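Local coordinates for protein dihydroorotase (Agrobacterium tumefaciens, PDB 2OGJ) that hydrolyses the acetyl ester of (R)-mandelate in vitro, as a zinc-dependent deacetylase of the amidohydrolase superfamily, at residues His231-Lys236 / Leu261-Gly266. Sequence-based numbering, arbitrary orientation.
Sequences HCFNGK and LDIGHG. With ZN (zinc ion), chain H.
The backbone carbonyl of D262 takes two N-H groups from the start of 231-236. The bond from C232 N to D262 O is the straighter one, at 3.1 Å and 161°. The bond from H231 N to D262 O is weak because it is strongly bent. H231 N also reaches I263 O weakly, so this N-H is shared between two carbonyls. A third weak bond holds the side chain: H231 ND1 gives its N-H to G264 O at 2.9 Å, with that oxygen at the ring edge. This fits the zinc bond on the other ring nitrogen, where H231 NE2 lies 2.5 Å from the zinc ion. With CG anti to the carbonyl carbon and beside the backbone N (chi1 -58°), the H231 ring is placed with its ND1 edge at G264 O. The G264 carbonyl is thus a second-shell partner that probably steadies the ring of a zinc ligand, as backbone carbonyls often do for metal-bound histidines. H208 and the carbamylated K175 complete this ion's protein ligands.

The apolar part of the contact centres on I263 CD1. I263 CD1 lies 3.5 Å from C232 SG and also touches CD2 of the F233 ring, obliquely. C232 SG sits over the centre of one F233 face, 3.6 Å above the ring plane. C232 CB packs on L261 CB.

The type I turn 231-234 follows strand 228-230 of the TIM barrel. The segment 261-266 begins at the end of the adjacent parallel strand 260-262 and continues as loop. F233 packs against helix 272-280, and I263 against L311 of helix 304-313.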
ATOM      1  N   HIS A 231     -21.466 -20.601  -4.803  1.00 39.73           N
ATOM      2  CA  HIS A 231     -20.551 -21.444  -4.038  1.00 39.87           C
ATOM      3  C   HIS A 231     -21.232 -21.775  -2.706  1.00 41.00           C
ATOM      4  O   HIS A 231     -20.582 -22.122  -1.728  1.00 41.55           O
ATOM      5  CB  HIS A 231     -19.221 -20.735  -3.782  1.00 39.90           C
ATOM      6  CG  HIS A 231     -18.513 -20.300  -5.029  1.00 43.91           C
ATOM      7  ND1 HIS A 231     -18.647 -20.959  -6.235  1.00 46.21           N
ATOM      8  CD2 HIS A 231     -17.618 -19.308  -5.246  1.00 43.16           C
ATOM      9  CE1 HIS A 231     -17.866 -20.395  -7.139  1.00 42.63           C
ATOM     10  NE2 HIS A 231     -17.231 -19.392  -6.563  1.00 44.53           N
ATOM     11  N   CYS A 232     -22.557 -21.681  -2.695  1.00 42.31           N
ATOM     12  CA  CYS A 232     -23.365 -21.911  -1.493  1.00 44.56           C
ATOM     13  C   CYS A 232     -23.006 -23.148  -0.682  1.00 46.06           C
ATOM     14  O   CYS A 232     -23.088 -23.130   0.551  1.00 45.84           O
ATOM     15  CB  CYS A 232     -24.848 -21.985  -1.868  1.00 43.83           C
ATOM     16  SG  CYS A 232     -25.244 -23.435  -2.831  1.00 43.85           S
ATOM     17  N   PHE A 233     -22.613 -24.222  -1.369  1.00 47.71           N
ATOM     18  CA  PHE A 233     -22.282 -25.479  -0.697  1.00 47.83           C
ATOM     19  C   PHE A 233     -20.832 -25.903  -0.767  1.00 47.70           C
ATOM     20  O   PHE A 233     -20.532 -27.098  -0.886  1.00 49.23           O
ATOM     21  CB  PHE A 233     -23.169 -26.610  -1.232  1.00 47.39           C
ATOM     22  CG  PHE A 233     -24.621 -26.421  -0.926  1.00 48.38           C
ATOM     23  CD1 PHE A 233     -25.013 -25.678   0.181  1.00 47.62           C
ATOM     24  CD2 PHE A 233     -25.598 -26.995  -1.730  1.00 50.18           C
ATOM     25  CE1 PHE A 233     -26.349 -25.507   0.482  1.00 49.45           C
ATOM     26  CE2 PHE A 233     -26.956 -26.829  -1.432  1.00 50.66           C
ATOM     27  CZ  PHE A 233     -27.327 -26.082  -0.324  1.00 49.36           C
ATOM     28  N   ASN A 234     -19.928 -24.934  -0.686  1.00 46.62           N
ATOM     29  CA  ASN A 234     -18.519 -25.260  -0.731  1.00 46.77           C
ATOM     30  C   ASN A 234     -18.199 -25.930   0.585  1.00 46.53           C
ATOM     31  O   ASN A 234     -18.828 -25.655   1.604  1.00 45.62           O
ATOM     32  CB  ASN A 234     -17.655 -24.004  -0.892  1.00 47.70           C
ATOM     33  CG  ASN A 234     -17.550 -23.201   0.391  1.00 46.43           C
ATOM     34  OD1 ASN A 234     -18.396 -22.355   0.679  1.00 46.59           O
ATOM     35  ND2 ASN A 234     -16.513 -23.478   1.178  1.00 45.36           N
ATOM     36  N   GLY A 235     -17.221 -26.821   0.549  1.00 47.55           N
ATOM     37  CA  GLY A 235     -16.810 -27.535   1.743  1.00 48.17           C
ATOM     38  C   GLY A 235     -15.399 -27.160   2.158  1.00 49.57           C
ATOM     39  O   GLY A 235     -14.581 -28.022   2.489  1.00 49.90           O
ATOM     40  N   LYS A 236     -15.104 -25.866   2.120  1.00 50.70           N
ATOM     41  CA  LYS A 236     -13.790 -25.385   2.514  1.00 52.07           C
ATOM     42  C   LYS A 236     -13.816 -24.738   3.912  1.00 52.64           C
ATOM     43  O   LYS A 236     -14.771 -24.032   4.267  1.00 52.02           O
ATOM     44  CB  LYS A 236     -13.280 -24.382   1.486  1.00 51.46           C
ATOM     45  CG  LYS A 236     -13.096 -24.963   0.104  1.00 51.66           C
ATOM     46  CD  LYS A 236     -12.109 -26.125   0.079  1.00 51.83           C
ATOM     47  CE  LYS A 236     -11.863 -26.616  -1.346  1.00 50.83           C
ATOM     48  NZ  LYS A 236     -10.917 -27.759  -1.409  1.00 51.56           N
ATOM     49  N   LEU A 261     -29.564 -19.118  -3.313  1.00 51.24           N
ATOM     50  CA  LEU A 261     -28.349 -19.904  -3.122  1.00 50.55           C
ATOM     51  C   LEU A 261     -28.029 -20.614  -4.445  1.00 50.72           C
ATOM     52  O   LEU A 261     -28.887 -21.288  -5.019  1.00 51.22           O
ATOM     53  CB  LEU A 261     -28.508 -20.919  -1.977  1.00 48.43           C
ATOM     54  CG  LEU A 261     -28.830 -20.380  -0.573  1.00 47.80           C
ATOM     55  CD1 LEU A 261     -28.788 -21.498   0.414  1.00 47.18           C
ATOM     56  CD2 LEU A 261     -27.829 -19.369  -0.108  1.00 48.50           C
ATOM     57  N   ASP A 262     -26.803 -20.431  -4.936  1.00 50.48           N
ATOM     58  CA  ASP A 262     -26.349 -21.021  -6.197  1.00 49.16           C
ATOM     59  C   ASP A 262     -25.148 -21.951  -5.978  1.00 47.75           C
ATOM     60  O   ASP A 262     -24.197 -21.586  -5.291  1.00 46.03           O
ATOM     61  CB  ASP A 262     -25.975 -19.891  -7.163  1.00 51.97           C
ATOM     62  CG  ASP A 262     -25.498 -20.399  -8.527  1.00 53.50           C
ATOM     63  OD1 ASP A 262     -26.311 -21.030  -9.245  1.00 53.00           O
ATOM     64  OD2 ASP A 262     -24.312 -20.147  -8.876  1.00 51.66           O
ATOM     65  N   ILE A 263     -25.184 -23.142  -6.572  1.00 46.43           N
ATOM     66  CA  ILE A 263     -24.088 -24.089  -6.398  1.00 46.25           C
ATOM     67  C   ILE A 263     -22.781 -23.544  -6.945  1.00 45.89           C
ATOM     68  O   ILE A 263     -21.771 -23.537  -6.242  1.00 46.93           O
ATOM     69  CB  ILE A 263     -24.385 -25.483  -7.056  1.00 46.02           C
ATOM     70  CG1 ILE A 263     -24.517 -26.557  -5.973  1.00 44.92           C
ATOM     71  CG2 ILE A 263     -23.208 -25.946  -7.905  1.00 43.94           C
ATOM     72  CD1 ILE A 263     -25.542 -26.285  -4.916  1.00 44.66           C
ATOM     73  N   GLY A 264     -22.802 -23.084  -8.194  1.00 45.16           N
ATOM     74  CA  GLY A 264     -21.595 -22.557  -8.809  1.00 42.87           C
ATOM     75  C   GLY A 264     -20.414 -23.484  -8.583  1.00 43.03           C
ATOM     76  O   GLY A 264     -19.346 -23.055  -8.135  1.00 42.67           O
ATOM     77  N   HIS A 265     -20.610 -24.768  -8.876  1.00 42.64           N
ATOM     78  CA  HIS A 265     -19.558 -25.783  -8.728  1.00 44.93           C
ATOM     79  C   HIS A 265     -18.353 -25.411  -9.617  1.00 48.91           C
ATOM     80  O   HIS A 265     -18.503 -25.204 -10.848  1.00 49.75           O
ATOM     81  CB  HIS A 265     -20.129 -27.147  -9.150  1.00 41.63           C
ATOM     82  CG  HIS A 265     -19.220 -28.314  -8.888  1.00 37.77           C
ATOM     83  ND1 HIS A 265     -19.703 -29.569  -8.579  1.00 36.23           N
ATOM     84  CD2 HIS A 265     -17.871 -28.425  -8.889  1.00 36.04           C
ATOM     85  CE1 HIS A 265     -18.694 -30.401  -8.396  1.00 34.26           C
ATOM     86  NE2 HIS A 265     -17.571 -29.732  -8.578  1.00 36.83           N
ATOM     87  N   GLY A 266     -17.157 -25.334  -9.040  1.00 49.16           N
ATOM     88  CA  GLY A 266     -16.051 -24.977  -9.905  1.00 51.43           C
ATOM     89  C   GLY A 266     -14.619 -25.290  -9.534  1.00 54.34           C
ATOM     90  O   GLY A 266     -13.745 -24.430  -9.678  1.00 57.57           O
TER
HETATM   91 ZN    ZN H 419     -16.010 -17.782  -7.978  1.00 60.42          ZN